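Side-chain contacts in SCO family protein (Aquifex aeolicus, PDB 3ME7), which probably takes part in electron transport as a copper-binding, thioredoxin-like member of the SCO1/2 family, with a redox-active disulfide: residues Leu58-Pro61 against Gly62-Trp66; Lys82-Gln85 against Lys86-Ile90; Ala100-Ser103 against Glu104-Phe107. One frame throughout, in Å; residues are numbered along the deposited sequence. Where two conformers were deposited one is given.

Interaction 1 (Leu58-Pro61 against Gly62-Trp66)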
loop_
_atom_site.group_PDB
_atom_site.type_symbol
_atom_site.label_atom_id
_atom_site.label_comp_id
_atom_site.label_asym_id
_atom_site.label_seq_id
_atom_site.Cartn_x
_atom_site.Cartn_y
_atom_site.Cartn_z
ATOM N N LEU A 58 7.028 7.457 12.053
ATOM C CA LEU A 58 8.064 6.896 11.189
ATOM C C LEU A 58 8.765 7.937 10.337
ATOM O O LEU A 58 9.914 7.737 9.932
ATOM C CB LEU A 58 7.448 5.824 10.263
ATOM C CG LEU A 58 6.789 4.656 10.990
ATOM C CD1 LEU A 58 6.020 3.828 9.941
ATOM C CD2 LEU A 58 7.787 3.780 11.742
ATOM N N GLY A 59 8.052 9.005 10.020
ATOM C CA GLY A 59 8.556 10.026 9.116
ATOM C C GLY A 59 7.433 10.718 8.389
ATOM O O GLY A 59 6.258 10.564 8.731
ATOM N N THR A 60 7.802 11.464 7.352
ATOM C CA THR A 60 6.880 12.305 6.617
ATOM C C THR A 60 6.560 11.680 5.253
ATOM O O THR A 60 7.454 11.549 4.403
ATOM C CB THR A 60 7.489 13.681 6.398
ATOM O OG1 THR A 60 7.825 14.237 7.677
ATOM C CG2 THR A 60 6.506 14.602 5.689
ATOM N N PRO A 61 5.294 11.297 5.040
ATOM C CA PRO A 61 4.905 10.777 3.722
ATOM C C PRO A 61 5.213 11.788 2.614
ATOM O O PRO A 61 4.988 12.994 2.787
ATOM C CB PRO A 61 3.393 10.556 3.856
ATOM C CG PRO A 61 3.180 10.386 5.322
ATOM C CD PRO A 61 4.189 11.233 6.011
ATOM N N GLY A 62 5.754 11.285 1.505
ATOM C CA GLY A 62 6.185 12.115 0.371
ATOM C C GLY A 62 7.621 12.593 0.485
ATOM O O GLY A 62 8.173 13.183 -0.463
ATOM N N LYS A 63 8.221 12.369 1.653
ATOM C CA LYS A 63 9.609 12.746 1.897
ATOM C C LYS A 63 10.432 11.522 2.280
ATOM O O LYS A 63 11.351 11.132 1.558
ATOM C CB LYS A 63 9.683 13.830 2.984
ATOM C CG LYS A 63 11.087 14.221 3.431
ATOM C CD LYS A 63 11.916 14.788 2.284
ATOM C CE LYS A 63 13.337 15.096 2.736
ATOM N NZ LYS A 63 14.169 15.606 1.607
ATOM N N ASP A 64 10.094 10.899 3.403
ATOM C CA ASP A 64 10.855 9.748 3.867
ATOM C C ASP A 64 10.454 8.461 3.158
ATOM O O ASP A 64 11.251 7.542 3.038
ATOM C CB ASP A 64 10.716 9.597 5.380
ATOM C CG ASP A 64 11.317 10.773 6.126
ATOM O OD1 ASP A 64 12.543 10.991 5.979
ATOM O OD2 ASP A 64 10.550 11.484 6.806
ATOM N N PHE A 65 9.205 8.412 2.698
ATOM C CA PHE A 65 8.639 7.238 2.034
ATOM C C PHE A 65 7.330 7.668 1.417
ATOM O O PHE A 65 6.792 8.702 1.795
ATOM C CB PHE A 65 8.409 6.093 3.044
ATOM C CG PHE A 65 7.757 6.524 4.339
ATOM C CD1 PHE A 65 6.378 6.750 4.416
ATOM C CD2 PHE A 65 8.528 6.675 5.490
ATOM C CE1 PHE A 65 5.786 7.124 5.624
ATOM C CE2 PHE A 65 7.945 7.062 6.694
ATOM C CZ PHE A 65 6.583 7.299 6.767
ATOM N N TRP A 66 6.812 6.877 0.476
ATOM C CA TRP A 66 5.457 7.073 -0.051
ATOM C C TRP A 66 4.533 6.146 0.724
ATOM O O TRP A 66 4.928 5.037 1.077
ATOM C CB TRP A 66 5.394 6.691 -1.543
ATOM C CG TRP A 66 6.197 7.612 -2.433
ATOM C CD1 TRP A 66 7.369 7.307 -3.086
ATOM C CD2 TRP A 66 5.889 8.973 -2.763
ATOM N NE1 TRP A 66 7.807 8.410 -3.800
ATOM C CE2 TRP A 66 6.923 9.438 -3.618
ATOM C CE3 TRP A 66 4.848 9.849 -2.415
ATOM C CZ2 TRP A 66 6.944 10.740 -4.136
ATOM C CZ3 TRP A 66 4.862 11.152 -2.942
ATOM C CH2 TRP A 66 5.908 11.577 -3.790
#
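Asp64 turns its carboxylate back onto Thr60 because CG stands beside its own backbone N, anti to the carbonyl carbon (chi1 -64°), while Phe65 places CG between backbone N and carbonyl carbon (chi1 45°), which lays its ring beside Pro61. From its position Asp64 OD2 accepts from Thr60 N through the lone pair directed away from OD1, at 2.8 Å and nearly straight (171° at the hydrogen). The bond is returned by the backbone: Thr60 O receives two donors, Asp64 N at 2.9 Å and Lys63 N at 3.0 Å. Gly62 N in turn donates to Phe65 O, 2.8 Å away, so the chain is tied in both directions across the turn. Two glycines, Gly59 and Gly62, take positive phi here, and Gly59 CA lies close to the carboxylate, 3.4 Å from Asp64 OD2. The Phe65 ring and Pro61 run alongside each other, pointing the same way, with Phe65 CE1 at 4.2 Å from Pro61 CG; Phe65 CE2 comes within 3.8 Å of Leu58 CB. This surface turn connects helix 55-58 to strand 66-71. Phe65 also packs on Ile55 and on Ile32 of strand 31-36, while Leu58 reaches Phe153, Val154 and Leu157 of helix 150-160.

Interaction 2 (Lys82-Gln85 against Lys86-Ile90)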
loop_
_atom_site.group_PDB
_atom_site.type_symbol
_atom_site.label_atom_id
_atom_site.label_comp_id
_atom_site.label_asym_id
_atom_site.label_seq_id
_atom_site.Cartn_x
_atom_site.Cartn_y
_atom_site.Cartn_z
ATOM N N LYS A 82 -11.815 9.107 -3.859
ATOM C CA LYS A 82 -11.870 10.461 -3.312
ATOM C C LYS A 82 -12.664 10.483 -2.003
ATOM O O LYS A 82 -12.253 11.118 -1.027
ATOM C CB LYS A 82 -12.484 11.425 -4.334
ATOM C CG LYS A 82 -12.434 12.889 -3.913
ATOM C CD LYS A 82 -11.013 13.287 -3.592
ATOM C CE LYS A 82 -10.935 14.678 -2.994
ATOM N NZ LYS A 82 -9.600 14.928 -2.392
ATOM N N ARG A 83 -13.803 9.798 -1.993
ATOM C CA ARG A 83 -14.602 9.650 -0.761
ATOM C C ARG A 83 -13.773 8.991 0.368
ATOM O O ARG A 83 -13.755 9.472 1.507
ATOM C CB ARG A 83 -15.872 8.847 -1.059
ATOM C CG ARG A 83 -16.952 8.894 0.045
ATOM C CD ARG A 83 -18.101 7.905 -0.243
ATOM N NE ARG A 83 -17.608 6.527 -0.223
ATOM C CZ ARG A 83 -17.635 5.684 -1.254
ATOM N NH1 ARG A 83 -18.157 6.048 -2.417
ATOM N NH2 ARG A 83 -17.118 4.473 -1.122
ATOM N N PHE A 84 -13.045 7.927 0.027
ATOM C CA PHE A 84 -12.183 7.237 0.997
ATOM C C PHE A 84 -11.095 8.168 1.549
ATOM O O PHE A 84 -10.881 8.219 2.756
ATOM C CB PHE A 84 -11.570 5.979 0.360
ATOM C CG PHE A 84 -10.838 5.090 1.333
ATOM C CD1 PHE A 84 -9.487 5.325 1.637
ATOM C CD2 PHE A 84 -11.483 4.009 1.929
ATOM C CE1 PHE A 84 -8.809 4.505 2.549
ATOM C CE2 PHE A 84 -10.799 3.179 2.827
ATOM C CZ PHE A 84 -9.469 3.436 3.127
ATOM N N GLN A 85 -10.448 8.931 0.662
ATOM C CA GLN A 85 -9.376 9.848 1.065
ATOM C C GLN A 85 -9.868 10.863 2.089
ATOM O O GLN A 85 -9.230 11.088 3.120
ATOM C CB GLN A 85 -8.814 10.580 -0.152
ATOM C CG GLN A 85 -7.692 11.565 0.204
ATOM C CD GLN A 85 -7.571 12.706 -0.768
ATOM O OE1 GLN A 85 -8.159 12.676 -1.846
ATOM N NE2 GLN A 85 -6.830 13.747 -0.381
ATOM N N LYS A 86 -11.018 11.459 1.792
ATOM C CA LYS A 86 -11.596 12.478 2.662
ATOM C C LYS A 86 -12.042 11.861 3.975
ATOM O O LYS A 86 -11.874 12.471 5.035
ATOM C CB LYS A 86 -12.773 13.158 1.969
ATOM C CG LYS A 86 -12.374 14.158 0.898
ATOM C CD LYS A 86 -13.552 15.055 0.521
ATOM C CE LYS A 86 -13.137 16.161 -0.433
ATOM N NZ LYS A 86 -14.089 17.299 -0.364
ATOM N N GLU A 87 -12.591 10.645 3.899
ATOM C CA GLU A 87 -13.077 9.929 5.079
ATOM C C GLU A 87 -11.998 9.816 6.153
ATOM O O GLU A 87 -12.260 10.036 7.347
ATOM C CB GLU A 87 -13.574 8.542 4.693
ATOM C CG GLU A 87 -14.134 7.739 5.858
ATOM C CD GLU A 87 -14.865 6.513 5.401
ATOM O OE1 GLU A 87 -15.423 6.521 4.271
ATOM O OE2 GLU A 87 -14.900 5.535 6.177
ATOM N N TYR A 88 -10.781 9.492 5.727
ATOM C CA TYR A 88 -9.714 9.212 6.674
ATOM C C TYR A 88 -8.745 10.380 6.834
ATOM O O TYR A 88 -7.743 10.253 7.528
ATOM C CB TYR A 88 -8.992 7.906 6.299
ATOM C CG TYR A 88 -9.862 6.675 6.475
ATOM C CD1 TYR A 88 -9.987 6.054 7.723
ATOM C CD2 TYR A 88 -10.578 6.144 5.406
ATOM C CE1 TYR A 88 -10.787 4.935 7.893
ATOM C CE2 TYR A 88 -11.392 5.029 5.570
ATOM C CZ TYR A 88 -11.489 4.433 6.813
ATOM O OH TYR A 88 -12.274 3.320 6.958
ATOM N N GLY A 89 -9.061 11.515 6.205
ATOM C CA GLY A 89 -8.241 12.715 6.332
ATOM C C GLY A 89 -6.861 12.575 5.719
ATOM O O GLY A 89 -5.907 13.251 6.128
ATOM N N ILE A 90 -6.760 11.685 4.737
ATOM C CA ILE A 90 -5.495 11.422 4.046
ATOM C C ILE A 90 -5.132 12.613 3.143
ATOM O O ILE A 90 -5.986 13.124 2.435
ATOM C CB ILE A 90 -5.580 10.053 3.293
ATOM C CG1 ILE A 90 -5.605 8.900 4.301
ATOM C CG2 ILE A 90 -4.435 9.877 2.279
ATOM C CD1 ILE A 90 -6.103 7.580 3.731
HETATM O O HOH W 1 -15.358 5.334 1.842
#
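Gln85 and Ile90 meet where helix 78-87 closes in a Schellman motif. The motif is defined by Ile90 N donating to Gln85 O at 3.0 Å and Gly89 N to Lys86 O at 3.2 Å, with Gly89 at positive phi as the C-prime residue. Gln85 adds a side-chain bond to this backbone closure. Its CG is anti to the backbone N (chi1 180°) and the chain continues extended, which carries NE2 past the last turn to Ile90 O, 3.0 Å away; the acceptor lies only 4° out of the amide plane. NE2 also meets Tyr17 OH, and at the other end of the amide OE1 bonds with Ser16 OG. These partners satisfy the buried amide and fix its rotation. In one of the two modelled conformers of Lys82, NZ donates to Gln85 OE1 as well, approaching from above the carbonyl plane.

Lys86 crosses that same Lys82 conformer by their aliphatic parts, Lys86 CE to Lys82 CE at 3.7 Å. On the exposed side, a water bridges Arg83 NE and Glu87 OE1, and Arg83 NH1 makes a salt bridge with Asp80.

The Phe84 side chain is about 5 Å from that of Cys44, a predicted copper ligand here disulfide-bonded to Cys40. Tyr88 slants across the Phe84 ring with planes at 43° and centroids 4.6 Å apart. The tyrosine places CE2 over one face of Phe84, toward the rim, 3.4 Å from Phe84 CE2.

Interaction 3 (Ala100-Ser103 against Glu104-Phe107); sequences AKTS and EDLF
A capping box starts helix 103-112, with Thr102 as its N-cap and Asp105 reaching back from the first turn. Asp105 OD2 accepts from Thr102 N at 3.0 Å, on its anti lone pair; the bond bends to 147° at the hydrogen. A chi1 of -66° folds the carboxylate back toward the N-terminal end of the helix, where it can meet this N-H. Thr102 makes a separate capping bond of its own: with chi1 at 76° its hydroxyl swings over the start of the helix, and OG1 accepts weakly from Glu104 N at 3.1 Å. The cap thus supplies acceptors to main-chain N-H groups at the helix start, and the positive end of the helix dipole would probably favour a charged Asp105.

This is the junction where strand 95-100 of the thioredoxin-like central sheet passes into its following helix. Asp105 ties the helix start to the neighbouring strand 12-15 as well, since OD1 accepts from Thr12 N. Lys101, whose CB lies 3.4 Å from Asp105 OD2, carries its ammonium group to a salt bridge with Glu20. Regular helical bonding follows the cap: Leu106 N donates to Thr102 O at 3.1 Å, and Phe107 N to Ser103 O at 2.8 Å. The buried methyl of Ala100 packs on the first turn, with Ala100 CB 3.4 Å from Leu106 N and 3.7 Å from Leu106 CB.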
loop_
_atom_site.group_PDB
_atom_site.type_symbol
_atom_site.label_atom_id
_atom_site.label_comp_id
_atom_site.label_asym_id
_atom_site.label_seq_id
_atom_site.Cartn_x
_atom_site.Cartn_y
_atom_site.Cartn_z
ATOM N N ALA A 100 -6.185 1.068 -9.651
ATOM C CA ALA A 100 -5.481 0.599 -10.841
ATOM C C ALA A 100 -6.270 1.079 -12.073
ATOM O O ALA A 100 -7.501 1.069 -12.069
ATOM C CB ALA A 100 -5.398 -0.928 -10.816
ATOM N N LYS A 101 -5.560 1.492 -13.121
ATOM C CA LYS A 101 -6.217 2.060 -14.310
ATOM C C LYS A 101 -7.149 1.015 -14.958
ATOM O O LYS A 101 -8.307 1.320 -15.252
ATOM C CB LYS A 101 -5.150 2.568 -15.292
ATOM C CG LYS A 101 -5.646 3.052 -16.663
ATOM C CD LYS A 101 -6.249 4.404 -16.583
ATOM C CE LYS A 101 -6.627 4.880 -17.991
ATOM N NZ LYS A 101 -7.059 6.278 -17.929
ATOM N N THR A 102 -6.632 -0.193 -15.176
ATOM C CA THR A 102 -7.425 -1.299 -15.744
ATOM C C THR A 102 -7.263 -2.541 -14.873
ATOM O O THR A 102 -6.423 -2.582 -13.963
ATOM C CB THR A 102 -6.960 -1.694 -17.167
ATOM O OG1 THR A 102 -5.740 -2.452 -17.086
ATOM C CG2 THR A 102 -6.733 -0.441 -18.054
ATOM N N SER A 103 -8.029 -3.583 -15.201
ATOM C CA SER A 103 -7.966 -4.857 -14.484
ATOM C C SER A 103 -6.589 -5.495 -14.630
ATOM O O SER A 103 -6.183 -6.244 -13.755
ATOM C CB SER A 103 -9.034 -5.812 -15.026
ATOM O OG SER A 103 -8.822 -6.095 -16.395
ATOM N N GLU A 104 -5.879 -5.224 -15.733
ATOM C CA GLU A 104 -4.533 -5.790 -15.892
ATOM C C GLU A 104 -3.568 -5.187 -14.873
ATOM O O GLU A 104 -2.736 -5.890 -14.285
ATOM C CB GLU A 104 -3.992 -5.636 -17.325
ATOM C CG GLU A 104 -2.546 -6.099 -17.447
ATOM C CD GLU A 104 -1.999 -6.136 -18.871
ATOM O OE1 GLU A 104 -2.673 -5.667 -19.805
ATOM O OE2 GLU A 104 -0.890 -6.678 -19.053
ATOM N N ASP A 105 -3.676 -3.877 -14.683
ATOM C CA ASP A 105 -2.848 -3.180 -13.682
ATOM C C ASP A 105 -3.130 -3.762 -12.295
ATOM O O ASP A 105 -2.207 -4.007 -11.501
ATOM C CB ASP A 105 -3.158 -1.689 -13.690
ATOM C CG ASP A 105 -2.743 -1.018 -14.977
ATOM O OD1 ASP A 105 -1.551 -1.057 -15.338
ATOM O OD2 ASP A 105 -3.647 -0.489 -15.653
ATOM N N LEU A 106 -4.417 -3.995 -12.029
ATOM C CA LEU A 106 -4.850 -4.548 -10.755
ATOM C C LEU A 106 -4.326 -5.950 -10.536
ATOM O O LEU A 106 -3.739 -6.220 -9.466
ATOM C CB LEU A 106 -6.373 -4.505 -10.628
ATOM C CG LEU A 106 -6.882 -5.080 -9.296
ATOM C CD1 LEU A 106 -6.278 -4.374 -8.085
ATOM C CD2 LEU A 106 -8.380 -4.991 -9.294
ATOM N N PHE A 107 -4.537 -6.847 -11.510
ATOM C CA PHE A 107 -4.057 -8.273 -11.492
ATOM C C PHE A 107 -2.605 -8.354 -11.178
ATOM O O PHE A 107 -2.137 -9.168 -10.379
ATOM C CB PHE A 107 -4.213 -8.954 -12.883
ATOM C CG PHE A 107 -3.261 -10.151 -13.120
ATOM C CD1 PHE A 107 -3.376 -11.313 -12.363
ATOM C CD2 PHE A 107 -2.281 -10.116 -14.110
ATOM C CE1 PHE A 107 -2.532 -12.417 -12.563
ATOM C CE2 PHE A 107 -1.416 -11.223 -14.322
ATOM C CZ PHE A 107 -1.538 -12.396 -13.530
#

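Overall arrangement
The three contacts follow one another along the chain within the SCO1/SenC domain, and none touches another. Interaction 1 leads into strand 66-71; interaction 2 closes helix 78-87, which connects that strand to strand 95-100 in a beta-alpha-beta unit; interaction 3 begins where strand 95-100 gives way to helix 103-112. The centres of interactions 1 and 2 are about 18 Å apart. Those of interactions 2 and 3 are about 22 Å apart. Interactions 1 and 3 fall on opposite sides of the chain's centre. The contacts thus shape successive ends of the strand and helix connections of the thioredoxin-like fold. Interaction 2 is nearest the predicted copper-binding cysteines; interaction 1 is remote from them.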